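PDB 3SQZ: putative hydroxymethylglutaryl-CoA synthase, which probably catalyses the condensation of acetyl-CoA with acetoacetyl-CoA to give 3-hydroxy-3-methylglutaryl-CoA, through a thiolase-fold active site that binds coenzyme A. Local coordinates for residues A[382-387]-A[400-405]; A[306-311]-A[371-376]; A[337-342]-A[347-352]; A[212-217]-A[243-248]; A[95-100]-A[166-171]. All coordinates share one frame; numbering follows the deposited sequence.

Interaction 1 of 5, residues A[382-387]-A[400-405]; sequences EKIFFE and KEYQTG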
# COMPACT_ATOMS: atom_id res chain seq x y z
N GLU A 382 7.04 -14.12 -16.49
CA GLU A 382 8.18 -13.38 -17.02
C GLU A 382 7.78 -12.53 -18.22
O GLU A 382 8.19 -11.37 -18.35
CB GLU A 382 9.31 -14.33 -17.40
CG GLU A 382 10.02 -14.93 -16.22
CD GLU A 382 11.04 -15.98 -16.61
OE1 GLU A 382 11.07 -16.38 -17.79
OE2 GLU A 382 11.81 -16.40 -15.73
N LYS A 383 6.99 -13.11 -19.10
CA LYS A 383 6.56 -12.42 -20.30
C LYS A 383 5.60 -11.28 -19.98
O LYS A 383 5.72 -10.19 -20.54
CB LYS A 383 5.91 -13.40 -21.28
CG LYS A 383 6.90 -14.35 -21.94
N ILE A 384 4.65 -11.54 -19.10
CA ILE A 384 3.61 -10.57 -18.81
C ILE A 384 4.11 -9.43 -17.91
O ILE A 384 3.88 -8.25 -18.20
CB ILE A 384 2.38 -11.27 -18.19
CG1 ILE A 384 1.70 -12.14 -19.25
CG2 ILE A 384 1.41 -10.26 -17.62
CD1 ILE A 384 0.63 -13.06 -18.71
N PHE A 385 4.80 -9.77 -16.83
CA PHE A 385 5.15 -8.74 -15.85
C PHE A 385 6.17 -7.75 -16.41
O PHE A 385 6.15 -6.58 -16.05
CB PHE A 385 5.69 -9.39 -14.58
CG PHE A 385 5.62 -8.51 -13.34
CD1 PHE A 385 4.48 -7.77 -13.04
CD2 PHE A 385 6.68 -8.49 -12.44
CE1 PHE A 385 4.41 -7.02 -11.87
CE2 PHE A 385 6.61 -7.74 -11.29
CZ PHE A 385 5.48 -7.00 -11.00
N PHE A 386 7.05 -8.23 -17.28
CA PHE A 386 8.15 -7.41 -17.78
C PHE A 386 7.92 -6.87 -19.18
O PHE A 386 8.81 -6.24 -19.76
CB PHE A 386 9.48 -8.14 -17.63
CG PHE A 386 9.80 -8.48 -16.21
CD1 PHE A 386 9.58 -9.76 -15.72
CD2 PHE A 386 10.26 -7.50 -15.35
CE1 PHE A 386 9.85 -10.06 -14.39
CE2 PHE A 386 10.53 -7.80 -14.02
CZ PHE A 386 10.32 -9.08 -13.55
N GLU A 387 6.73 -7.08 -19.71
CA GLU A 387 6.38 -6.49 -21.00
C GLU A 387 6.52 -4.97 -20.93
O GLU A 387 6.17 -4.35 -19.93
CB GLU A 387 4.94 -6.87 -21.38
CG GLU A 387 4.56 -6.36 -22.75
CD GLU A 387 3.15 -6.74 -23.17
OE1 GLU A 387 2.53 -7.61 -22.53
OE2 GLU A 387 2.67 -6.15 -24.16
N LYS A 400 -2.19 -6.44 -26.15
CA LYS A 400 -3.11 -7.56 -26.05
C LYS A 400 -4.10 -7.27 -24.93
O LYS A 400 -3.82 -6.48 -24.02
CB LYS A 400 -2.35 -8.85 -25.74
N GLU A 401 -5.27 -7.89 -24.99
CA GLU A 401 -6.22 -7.78 -23.89
C GLU A 401 -5.85 -8.76 -22.79
O GLU A 401 -5.74 -9.96 -23.02
CB GLU A 401 -7.66 -8.01 -24.35
CG GLU A 401 -8.69 -7.73 -23.26
CD GLU A 401 -10.10 -8.14 -23.64
OE1 GLU A 401 -10.35 -8.42 -24.82
OE2 GLU A 401 -10.96 -8.17 -22.73
N TYR A 402 -5.66 -8.23 -21.59
CA TYR A 402 -5.35 -9.03 -20.42
C TYR A 402 -6.51 -8.89 -19.44
O TYR A 402 -7.38 -8.03 -19.60
CB TYR A 402 -4.06 -8.53 -19.77
CG TYR A 402 -2.82 -8.76 -20.61
CD1 TYR A 402 -2.23 -10.01 -20.67
CD2 TYR A 402 -2.25 -7.72 -21.33
CE1 TYR A 402 -1.10 -10.23 -21.43
CE2 TYR A 402 -1.12 -7.92 -22.09
CZ TYR A 402 -0.54 -9.18 -22.13
OH TYR A 402 0.58 -9.39 -22.89
N GLN A 403 -6.52 -9.75 -18.43
CA GLN A 403 -7.49 -9.61 -17.36
C GLN A 403 -7.13 -8.41 -16.51
O GLN A 403 -5.99 -8.29 -16.03
CB GLN A 403 -7.48 -10.84 -16.48
CG GLN A 403 -7.86 -12.11 -17.19
CD GLN A 403 -7.97 -13.25 -16.22
OE1 GLN A 403 -7.14 -14.15 -16.21
NE2 GLN A 403 -8.98 -13.20 -15.37
N THR A 404 -8.10 -7.53 -16.31
CA THR A 404 -7.93 -6.37 -15.44
C THR A 404 -9.16 -6.21 -14.55
O THR A 404 -10.12 -6.97 -14.66
CB THR A 404 -7.74 -5.06 -16.26
OG1 THR A 404 -8.94 -4.75 -16.97
CG2 THR A 404 -6.59 -5.18 -17.24
N GLY A 405 -9.12 -5.21 -13.68
CA GLY A 405 -10.29 -4.76 -12.96
C GLY A 405 -11.12 -3.86 -13.86
O GLY A 405 -11.05 -3.95 -15.09
O HOH W 1 0.58 -6.85 -25.63
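I384, on the last turn of helix 378-385, is the first residue of its segment to meet Y402. Its CG1 is anti to the carbonyl carbon and beside the backbone N (chi1 -69°), and comes within 4.0 Å of Y402 CE1, approaching the ring obliquely while the two side chains run alongside one another, pointing opposite ways. E387, just past the helix end, reaches the same tyrosine. With CG anti to the backbone N (chi1 -176°) and the chain extended beyond it, the carboxylate is carried out to the tyrosine hydroxyl, where Y402 OH donates a weak hydrogen bond of 2.7 Å to E387 OE1. Carboxylate and ring planes stand 65° apart. The second oxygen works too: a water donates to E387 OE2 at 2.6 Å and accepts from K400 N at 2.8 Å, so both carboxylate oxygens lead to the opposing loop. P80 also touches the Y402 side chain. This is a surface contact away from the annotated sites, in which the C-terminal end of a helix is tied to the loop between strands 397-398 and 407-413 on the thiolase-fold enzyme.

Interaction 2 of 5, residues A[306-311]-A[371-376]; sequences KQIGNI and KRRTPL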
# COMPACT_ATOMS: atom_id res chain seq x y z
N LYS A 306 0.82 -11.80 2.72
CA LYS A 306 1.32 -13.14 2.40
C LYS A 306 0.84 -13.64 1.05
O LYS A 306 1.47 -14.53 0.46
CB LYS A 306 0.90 -14.15 3.47
CG LYS A 306 1.62 -14.00 4.78
CD LYS A 306 1.29 -15.14 5.72
CE LYS A 306 2.09 -15.05 7.01
NZ LYS A 306 1.74 -16.12 7.97
N GLN A 307 -0.28 -13.12 0.58
CA GLN A 307 -0.89 -13.56 -0.69
C GLN A 307 -0.65 -12.59 -1.84
O GLN A 307 -0.90 -12.94 -2.99
CB GLN A 307 -2.40 -13.73 -0.53
CG GLN A 307 -2.83 -14.64 0.60
CD GLN A 307 -2.16 -15.98 0.53
OE1 GLN A 307 -2.16 -16.64 -0.52
NE2 GLN A 307 -1.56 -16.40 1.63
N ILE A 308 -0.23 -11.36 -1.53
CA ILE A 308 -0.15 -10.27 -2.49
C ILE A 308 1.27 -9.81 -2.79
O ILE A 308 1.58 -9.42 -3.91
CB ILE A 308 -0.99 -9.07 -1.98
CG1 ILE A 308 -2.47 -9.45 -2.04
CG2 ILE A 308 -0.69 -7.78 -2.77
CD1 ILE A 308 -3.35 -8.60 -1.18
N GLY A 309 2.14 -9.87 -1.78
CA GLY A 309 3.49 -9.37 -1.95
C GLY A 309 3.61 -7.90 -1.60
O GLY A 309 2.76 -7.34 -0.90
N ASN A 310 4.67 -7.28 -2.09
CA ASN A 310 4.99 -5.89 -1.81
C ASN A 310 4.18 -4.96 -2.70
O ASN A 310 4.18 -5.12 -3.92
CB ASN A 310 6.49 -5.72 -2.08
CG ASN A 310 7.06 -4.40 -1.62
OD1 ASN A 310 6.35 -3.54 -1.08
ND2 ASN A 310 8.36 -4.25 -1.80
N ILE A 311 3.51 -3.98 -2.10
CA ILE A 311 2.82 -2.96 -2.87
C ILE A 311 3.32 -1.56 -2.54
O ILE A 311 2.61 -0.56 -2.72
CB ILE A 311 1.27 -3.08 -2.81
CG1 ILE A 311 0.71 -2.74 -1.42
CG2 ILE A 311 0.84 -4.49 -3.26
CD1 ILE A 311 -0.80 -2.58 -1.41
N LYS A 371 -8.24 -15.45 -4.14
CA LYS A 371 -8.11 -16.78 -4.73
C LYS A 371 -8.59 -16.84 -6.17
O LYS A 371 -8.24 -17.76 -6.90
CB LYS A 371 -8.84 -17.83 -3.88
CG LYS A 371 -8.13 -18.20 -2.60
CD LYS A 371 -8.88 -19.32 -1.90
CE LYS A 371 -8.11 -19.89 -0.72
NZ LYS A 371 -8.07 -18.94 0.42
N ARG A 372 -9.40 -15.86 -6.58
CA ARG A 372 -9.86 -15.80 -7.96
C ARG A 372 -8.76 -15.46 -8.96
O ARG A 372 -8.93 -15.69 -10.15
CB ARG A 372 -11.02 -14.81 -8.12
CG ARG A 372 -12.21 -15.10 -7.25
CD ARG A 372 -13.25 -14.02 -7.39
NE ARG A 372 -14.38 -14.28 -6.51
CZ ARG A 372 -15.36 -13.41 -6.28
NH1 ARG A 372 -15.36 -12.22 -6.87
NH2 ARG A 372 -16.35 -13.75 -5.46
N ARG A 373 -7.65 -14.90 -8.50
CA ARG A 373 -6.59 -14.52 -9.41
C ARG A 373 -6.13 -15.73 -10.22
O ARG A 373 -6.09 -16.87 -9.72
CB ARG A 373 -5.39 -13.95 -8.66
CG ARG A 373 -5.62 -12.55 -8.10
CD ARG A 373 -4.48 -12.10 -7.18
NE ARG A 373 -4.35 -13.02 -6.06
CZ ARG A 373 -3.31 -13.07 -5.23
NH1 ARG A 373 -2.31 -12.22 -5.36
NH2 ARG A 373 -3.28 -13.98 -4.26
N THR A 374 -5.76 -15.49 -11.47
CA THR A 374 -5.30 -16.54 -12.36
C THR A 374 -3.83 -16.84 -12.10
O THR A 374 -2.99 -15.95 -12.23
CB THR A 374 -5.51 -16.08 -13.82
OG1 THR A 374 -6.92 -16.02 -14.08
CG2 THR A 374 -4.82 -17.01 -14.83
N PRO A 375 -3.51 -18.09 -11.74
CA PRO A 375 -2.10 -18.41 -11.50
C PRO A 375 -1.32 -18.41 -12.81
O PRO A 375 -1.81 -18.88 -13.83
CB PRO A 375 -2.14 -19.81 -10.88
CG PRO A 375 -3.54 -19.94 -10.35
CD PRO A 375 -4.39 -19.20 -11.34
N LEU A 376 -0.10 -17.90 -12.77
CA LEU A 376 0.75 -17.87 -13.94
C LEU A 376 1.90 -18.85 -13.79
O LEU A 376 2.47 -18.98 -12.71
CB LEU A 376 1.34 -16.48 -14.14
CG LEU A 376 0.34 -15.41 -14.56
CD1 LEU A 376 0.97 -14.02 -14.53
CD2 LEU A 376 -0.25 -15.72 -15.93
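Q307 offers its backbone carbonyl to R373 at the end of helix 305-308, where G309 breaks the helix with positive phi, while the opposing backbone keeps its distance, CA of Q307 lying 8.9 Å from CA of K371. R373 stands just before strand 374-375 of a small three-stranded sheet and reaches this C-terminal carbonyl of the helix end-on, NH1 and NH2 both donating to one oxygen. R373 NH1 donates to Q307 O at 2.9 Å with an N-H...O angle of 145°, and R373 NH2 does the same at 142°. The oxygen lies at the edge of the guanidinium, close to its plane, but both nitrogens approach from the same face of the peptide, NH2 well above the carbonyl plane. A bend at chi3 (-60°) turns the otherwise stretched arginine chain to present this edge. S77 accepts from NH1 and the carbonyl of L370 from NE, so all three nitrogens are engaged in a buried setting. Q307 turns its own amide to N74. N310, three residues on from Q307, is predicted to bind hydroxymethylglutaryl-CoA. Beside this two-nitrogen grip on one oxygen, Q307 CB rests 3.8 Å from R373 NH2.

Interaction 3 of 5, residues A[337-342]-A[347-352]; sequences ALFSYG and AEIFTG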
# COMPACT_ATOMS: atom_id res chain seq x y z
N ALA A 337 -1.17 1.91 16.61
CA ALA A 337 0.03 2.64 16.23
C ALA A 337 0.51 2.12 14.89
O ALA A 337 0.49 0.91 14.65
CB ALA A 337 1.12 2.49 17.28
N LEU A 338 0.96 3.03 14.04
CA LEU A 338 1.40 2.69 12.70
C LEU A 338 2.81 3.22 12.45
O LEU A 338 3.12 4.38 12.75
CB LEU A 338 0.43 3.25 11.65
CG LEU A 338 -1.00 2.71 11.73
CD1 LEU A 338 -1.91 3.64 12.54
CD2 LEU A 338 -1.56 2.49 10.34
N PHE A 339 3.67 2.35 11.90
CA PHE A 339 5.04 2.70 11.54
C PHE A 339 5.21 2.67 10.04
O PHE A 339 5.18 1.60 9.42
CB PHE A 339 6.06 1.73 12.13
CG PHE A 339 7.45 1.89 11.54
CD1 PHE A 339 8.20 3.03 11.81
CD2 PHE A 339 7.99 0.93 10.70
CE1 PHE A 339 9.47 3.20 11.27
CE2 PHE A 339 9.26 1.11 10.16
CZ PHE A 339 10.00 2.24 10.45
N SER A 340 5.38 3.85 9.46
CA SER A 340 5.60 3.98 8.04
C SER A 340 7.08 4.15 7.75
O SER A 340 7.78 4.84 8.48
CB SER A 340 4.81 5.19 7.52
OG SER A 340 4.97 5.37 6.12
N TYR A 341 7.55 3.49 6.69
CA TYR A 341 8.92 3.63 6.23
C TYR A 341 8.93 3.81 4.72
O TYR A 341 8.09 3.26 4.00
CB TYR A 341 9.74 2.38 6.58
CG TYR A 341 11.21 2.42 6.16
CD1 TYR A 341 12.16 3.07 6.94
CD2 TYR A 341 11.65 1.79 4.99
CE1 TYR A 341 13.49 3.10 6.57
CE2 TYR A 341 12.99 1.82 4.61
CZ TYR A 341 13.91 2.48 5.40
OH TYR A 341 15.24 2.53 5.05
N GLY A 342 9.89 4.60 4.26
CA GLY A 342 10.22 4.66 2.85
C GLY A 342 11.73 4.69 2.74
O GLY A 342 12.40 5.40 3.49
N ALA A 347 10.85 7.94 7.78
CA ALA A 347 9.95 7.12 8.59
C ALA A 347 9.00 8.02 9.36
O ALA A 347 9.31 9.18 9.62
CB ALA A 347 10.74 6.25 9.55
N GLU A 348 7.85 7.48 9.74
CA GLU A 348 6.92 8.26 10.54
C GLU A 348 6.05 7.33 11.37
O GLU A 348 5.62 6.29 10.88
CB GLU A 348 6.06 9.19 9.67
CG GLU A 348 5.09 10.05 10.46
CD GLU A 348 4.47 11.19 9.65
OE1 GLU A 348 5.02 11.61 8.61
OE2 GLU A 348 3.38 11.65 10.06
N ILE A 349 5.82 7.71 12.62
CA ILE A 349 4.88 7.03 13.49
C ILE A 349 3.66 7.92 13.69
O ILE A 349 3.79 9.12 13.95
CB ILE A 349 5.52 6.68 14.82
CG1 ILE A 349 6.66 5.70 14.54
CG2 ILE A 349 4.48 6.11 15.80
CD1 ILE A 349 7.50 5.40 15.72
N PHE A 350 2.49 7.32 13.55
CA PHE A 350 1.24 8.02 13.78
C PHE A 350 0.24 7.02 14.34
O PHE A 350 0.51 5.81 14.38
CB PHE A 350 0.72 8.70 12.51
CG PHE A 350 0.39 7.76 11.38
CD1 PHE A 350 -0.93 7.41 11.10
CD2 PHE A 350 1.39 7.25 10.57
CE1 PHE A 350 -1.23 6.56 10.05
CE2 PHE A 350 1.09 6.40 9.52
CZ PHE A 350 -0.22 6.06 9.26
N THR A 351 -0.90 7.51 14.81
CA THR A 351 -1.85 6.67 15.52
C THR A 351 -3.27 7.00 15.15
O THR A 351 -3.56 8.07 14.60
CB THR A 351 -1.73 6.83 17.04
OG1 THR A 351 -2.16 8.15 17.40
CG2 THR A 351 -0.30 6.60 17.52
N GLY A 352 -4.17 6.10 15.50
CA GLY A 352 -5.59 6.32 15.30
C GLY A 352 -6.42 5.52 16.28
O GLY A 352 -5.91 4.60 16.93
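L338 and F350 interlock on one face of a beta hairpin, formed by strands 335-342 and 346-354 in the large mixed sheet of the thiolase fold. The two short segments run antiparallel, their axes 4.7 Å apart at an angle of 165°. F350 has its CG between the backbone N and the carbonyl carbon (chi1 63°), which lays the ring back across the neighbouring strand. L338 CB then becomes the bump beneath it, 3.9 Å from the centroid of the F350 ring, a CH-pi contact over the face and somewhat to one side of its middle. L338 CD1 and CD2 follow the rim near CE1 and CZ, while S340 CB borders the ring at its edge.

The other face is built from A337, F339, Y341, A347, I349 and T351. Here the small methyl of A347 makes the hollow: F339 CE1 settles 3.7 Å from A347 CB, and the Y341 ring lies more loosely beside the same methyl, Y341 CD1 4.4 Å from A347 CB. I349 CG1 meets the edge of the F339 ring, near its plane. Helix 232-254 covers this face through L243, W247 and Y250. Y341 also touches coenzyme A and sends its hydroxyl to D218, tying the hairpin to the pocket, while E348 and S340 find Y146 and T149 beyond the opposite face.

Two hydrogen-bonded pairs, L338 with F350 and S340 with E348, hold the surfaces in register; the straightest bond runs from S340 N to E348 O, 2.8 Å at 169°.

Interaction 4 of 5, residues A[212-217]-A[243-248]; sequences QTRDIM and LKTTWA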
# COMPACT_ATOMS: atom_id res chain seq x y z
N GLN A 212 11.10 11.10 10.70
CA GLN A 212 12.55 11.20 10.69
C GLN A 212 13.03 11.03 9.25
O GLN A 212 12.53 10.17 8.53
CB GLN A 212 13.17 10.11 11.58
CG GLN A 212 14.67 10.28 11.76
CD GLN A 212 15.30 9.21 12.64
OE1 GLN A 212 14.61 8.40 13.28
NE2 GLN A 212 16.62 9.21 12.66
N THR A 213 14.00 11.86 8.84
CA THR A 213 14.64 11.74 7.54
C THR A 213 16.11 11.43 7.73
O THR A 213 16.76 12.04 8.58
CB THR A 213 14.52 13.07 6.75
OG1 THR A 213 13.15 13.36 6.50
CG2 THR A 213 15.27 13.00 5.43
N ARG A 214 16.63 10.52 6.91
CA ARG A 214 18.05 10.16 6.92
C ARG A 214 18.48 9.83 5.49
O ARG A 214 17.90 8.94 4.87
CB ARG A 214 18.25 8.92 7.81
CG ARG A 214 19.68 8.50 8.06
CD ARG A 214 19.71 7.21 8.87
NE ARG A 214 19.08 7.38 10.18
CZ ARG A 214 18.90 6.40 11.05
NH1 ARG A 214 19.29 5.16 10.76
NH2 ARG A 214 18.33 6.65 12.22
N ASP A 215 19.51 10.50 5.00
CA ASP A 215 19.96 10.38 3.61
C ASP A 215 20.82 9.14 3.43
O ASP A 215 21.99 9.13 3.80
CB ASP A 215 20.70 11.67 3.25
CG ASP A 215 21.28 11.67 1.85
OD1 ASP A 215 20.97 10.79 1.03
OD2 ASP A 215 22.06 12.60 1.57
N ILE A 216 20.22 8.10 2.87
CA ILE A 216 20.88 6.81 2.66
C ILE A 216 20.49 6.24 1.29
O ILE A 216 19.56 6.74 0.64
CB ILE A 216 20.53 5.79 3.78
CG1 ILE A 216 19.02 5.47 3.80
CG2 ILE A 216 21.03 6.29 5.13
CD1 ILE A 216 18.67 4.29 4.69
N MET A 217 21.20 5.20 0.86
CA MET A 217 20.89 4.56 -0.41
C MET A 217 20.66 3.06 -0.21
O MET A 217 21.41 2.22 -0.72
CB MET A 217 21.95 4.88 -1.47
CG MET A 217 21.96 6.35 -1.85
SD MET A 217 20.39 6.89 -2.58
CE MET A 217 20.78 6.76 -4.33
N LEU A 243 13.00 2.62 12.82
CA LEU A 243 11.89 2.22 13.67
C LEU A 243 12.24 2.44 15.15
O LEU A 243 11.51 3.10 15.89
CB LEU A 243 11.52 0.76 13.43
CG LEU A 243 10.50 0.14 14.38
CD1 LEU A 243 9.14 0.82 14.33
CD2 LEU A 243 10.37 -1.34 14.08
N LYS A 244 13.38 1.89 15.57
CA LYS A 244 13.79 1.99 16.96
C LYS A 244 13.91 3.44 17.43
O LYS A 244 13.39 3.81 18.48
CB LYS A 244 15.13 1.28 17.17
CG LYS A 244 15.72 1.45 18.57
CD LYS A 244 17.08 0.78 18.68
CE LYS A 244 17.67 0.96 20.08
NZ LYS A 244 18.91 0.16 20.27
N THR A 245 14.61 4.25 16.64
CA THR A 245 14.90 5.63 17.05
C THR A 245 13.66 6.52 16.98
O THR A 245 13.47 7.39 17.82
CB THR A 245 16.07 6.25 16.25
OG1 THR A 245 15.79 6.19 14.84
CG2 THR A 245 17.37 5.51 16.54
N THR A 246 12.82 6.31 15.97
CA THR A 246 11.62 7.12 15.86
C THR A 246 10.63 6.76 16.97
O THR A 246 10.02 7.63 17.58
CB THR A 246 10.96 7.00 14.47
OG1 THR A 246 11.94 7.26 13.45
CG2 THR A 246 9.82 8.00 14.32
N TRP A 247 10.50 5.47 17.26
CA TRP A 247 9.59 5.03 18.32
C TRP A 247 10.07 5.50 19.69
O TRP A 247 9.26 5.91 20.53
CB TRP A 247 9.41 3.52 18.26
CG TRP A 247 8.62 2.90 19.38
CD1 TRP A 247 9.05 1.90 20.20
CD2 TRP A 247 7.27 3.21 19.80
NE1 TRP A 247 8.07 1.57 21.10
CE2 TRP A 247 6.97 2.36 20.88
CE3 TRP A 247 6.30 4.13 19.37
CZ2 TRP A 247 5.74 2.39 21.54
CZ3 TRP A 247 5.08 4.16 20.04
CH2 TRP A 247 4.81 3.29 21.11
N ALA A 248 11.37 5.45 19.94
CA ALA A 248 11.90 5.93 21.21
C ALA A 248 11.55 7.41 21.40
O ALA A 248 11.08 7.82 22.46
CB ALA A 248 13.41 5.73 21.28
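The guanidinium of R214 presents an edge to T245, whose OG1 lies near its plane, 3.7 Å from R214 NH2; this is proximity, since the arginine's stronger partners are D241, in a salt bridge through NH1, and Q238. The other flat group, the Q212 amide, comes down on the same helix between two threonines. Its chain is fully extended, CG anti to the backbone N (chi1 -172°), and that reach sets the amide end beside both hydroxyls. T246 OG1 also lies 3.6 Å from Q212 CB, so the threonine touches the glutamine along its stem as well as near its end. The glutamine lies roughly square to T245 and at a slant to T246. Each threonine hydroxyl is hydrogen-bonded to a carbonyl of its own helix one turn back, T245 to D241 and T246 to M242, which helps hold the rotation of both side chains, with their oxygens on the side facing Q212. M242 also packs against the Q212 and R214 side chains. The contact joins the end of strand 203-213, and the loop beyond it, to the middle of helix 232-254; Q212 pairs with A347 of strand 346-354 through the backbone, while T246 and W247 on the helix lean on I349 of that same strand.

Interaction 5 of 5, residues A[95-100]-A[166-171]; sequences EILTAE and RVLVLA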
# COMPACT_ATOMS: atom_id res chain seq x y z
N GLU A 95 -14.17 0.90 -5.51
CA GLU A 95 -14.67 0.00 -4.48
C GLU A 95 -15.49 0.72 -3.41
O GLU A 95 -16.36 0.11 -2.79
CB GLU A 95 -13.50 -0.72 -3.79
CG GLU A 95 -12.76 -1.74 -4.64
CD GLU A 95 -13.45 -3.10 -4.66
OE1 GLU A 95 -13.71 -3.66 -3.58
OE2 GLU A 95 -13.70 -3.62 -5.76
N ILE A 96 -15.19 2.00 -3.16
CA ILE A 96 -15.74 2.68 -1.99
C ILE A 96 -16.52 3.97 -2.23
O ILE A 96 -17.29 4.38 -1.37
CB ILE A 96 -14.65 2.97 -0.92
CG1 ILE A 96 -13.48 3.76 -1.54
CG2 ILE A 96 -14.16 1.67 -0.30
CD1 ILE A 96 -12.56 4.41 -0.51
N LEU A 97 -16.34 4.63 -3.37
CA LEU A 97 -16.93 5.96 -3.53
C LEU A 97 -18.40 5.95 -3.92
O LEU A 97 -18.81 5.20 -4.80
CB LEU A 97 -16.18 6.80 -4.56
CG LEU A 97 -14.73 7.13 -4.22
CD1 LEU A 97 -14.16 8.10 -5.24
CD2 LEU A 97 -14.57 7.67 -2.79
N THR A 98 -19.17 6.81 -3.28
CA THR A 98 -20.55 7.05 -3.66
C THR A 98 -20.67 8.33 -4.47
O THR A 98 -19.72 9.10 -4.59
CB THR A 98 -21.42 7.24 -2.41
OG1 THR A 98 -20.94 8.39 -1.70
CG2 THR A 98 -21.38 6.00 -1.52
N ALA A 99 -21.85 8.57 -5.03
CA ALA A 99 -22.10 9.82 -5.74
C ALA A 99 -21.88 11.01 -4.82
O ALA A 99 -21.33 12.03 -5.24
CB ALA A 99 -23.51 9.83 -6.30
N GLU A 100 -22.30 10.89 -3.57
CA GLU A 100 -22.11 11.98 -2.62
C GLU A 100 -20.62 12.23 -2.37
O GLU A 100 -20.18 13.38 -2.30
CB GLU A 100 -22.83 11.66 -1.31
CG GLU A 100 -22.72 12.73 -0.25
CD GLU A 100 -23.29 12.25 1.08
OE1 GLU A 100 -24.50 12.44 1.30
OE2 GLU A 100 -22.53 11.67 1.88
N ARG A 166 -14.12 16.36 1.62
CA ARG A 166 -13.59 15.00 1.72
C ARG A 166 -12.35 14.91 0.86
O ARG A 166 -12.19 15.67 -0.10
CB ARG A 166 -14.64 13.96 1.28
CG ARG A 166 -15.93 14.10 2.06
CD ARG A 166 -17.01 13.11 1.67
NE ARG A 166 -18.22 13.48 2.39
CZ ARG A 166 -19.40 12.87 2.30
NH1 ARG A 166 -20.42 13.32 3.01
NH2 ARG A 166 -19.56 11.83 1.50
N VAL A 167 -11.45 13.99 1.21
CA VAL A 167 -10.21 13.84 0.46
C VAL A 167 -10.03 12.37 0.11
O VAL A 167 -10.29 11.49 0.94
CB VAL A 167 -8.99 14.34 1.27
CG1 VAL A 167 -7.70 14.10 0.50
CG2 VAL A 167 -9.16 15.81 1.61
N LEU A 168 -9.59 12.11 -1.11
CA LEU A 168 -9.30 10.76 -1.56
C LEU A 168 -7.79 10.58 -1.63
O LEU A 168 -7.10 11.30 -2.38
CB LEU A 168 -9.91 10.54 -2.93
CG LEU A 168 -9.66 9.18 -3.57
CD1 LEU A 168 -10.25 8.06 -2.71
CD2 LEU A 168 -10.21 9.16 -4.98
N VAL A 169 -7.27 9.64 -0.85
CA VAL A 169 -5.87 9.27 -0.87
C VAL A 169 -5.72 7.91 -1.52
O VAL A 169 -6.40 6.96 -1.13
CB VAL A 169 -5.28 9.23 0.56
CG1 VAL A 169 -3.84 8.71 0.57
CG2 VAL A 169 -5.36 10.62 1.19
N LEU A 170 -4.86 7.81 -2.53
CA LEU A 170 -4.57 6.56 -3.21
C LEU A 170 -3.12 6.21 -2.97
O LEU A 170 -2.25 7.07 -3.09
CB LEU A 170 -4.78 6.70 -4.72
CG LEU A 170 -6.15 7.08 -5.30
CD1 LEU A 170 -7.29 6.34 -4.63
CD2 LEU A 170 -6.37 8.57 -5.30
N ALA A 171 -2.86 4.95 -2.64
CA ALA A 171 -1.51 4.44 -2.46
C ALA A 171 -1.39 3.25 -3.38
O ALA A 171 -1.88 2.16 -3.06
CB ALA A 171 -1.29 4.02 -1.03
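E100 OE2 is gripped by both terminal nitrogens of R166. R166 NH1 donates to E100 OE2 at 2.9 Å with an N-H...O angle of 147°, and R166 NH2 to that same oxygen at 3.0 Å and 142°, a salt bridge made end-on to one atom. The oxygen lies close to the guanidinium plane, yet the carboxylate is turned 80° against it. As a result the two bonds arrive differently: NH2 meets the anti lone pair of OE2, whereas NH1 comes from above the carboxylate plane. R166 runs straight out from its strand, extended from CG to NE, and crosses the glutamate at about a right angle. D101 supplies a second salt bridge to NH2, so one arginine faces two acids at the start of helix 99-104.

That helix begins with T98 at its N-cap, the side chain capping a backbone N, and leads into strand 105-111. Strand 166-175 lies next to 105-111, in parallel, within the mixed sheet of the thiolase fold; R166 and L168 make backbone bonds to it, and helix 147-161 packs against V167 and V169. The first turn of helix 99-104 and the loop before it lie against the start of strand 166-175.

Further along, the cover is apolar. L97 CD1 rests 4.1 Å from L168 CD2, the two leucines crossing at a slant, and L130 from a nearby loop touches both.

Interactions 3 and 4 form one unit: their centres are about 11 Å apart, A347 O and Q212 N lie 2.8 Å from each other, probably hydrogen-bonded, and I349 CD1 packs 3.4 Å from W247 CA. Of this pair, interaction 3 reaches the pocket: the Y341 side chain is about 4 Å from bound coenzyme A and from the side chain of H267, a predicted proton donor/acceptor. Interactions 1 and 2 pair up on the other side of the chain's centre, joined where Q403 OE1 lies 2.8 Å from T374 OG1; interaction 2 contributes N310 to the predicted product site. Interaction 5 shares the large sheet with 3 and 4, its centre about 22 Å from that of interaction 3.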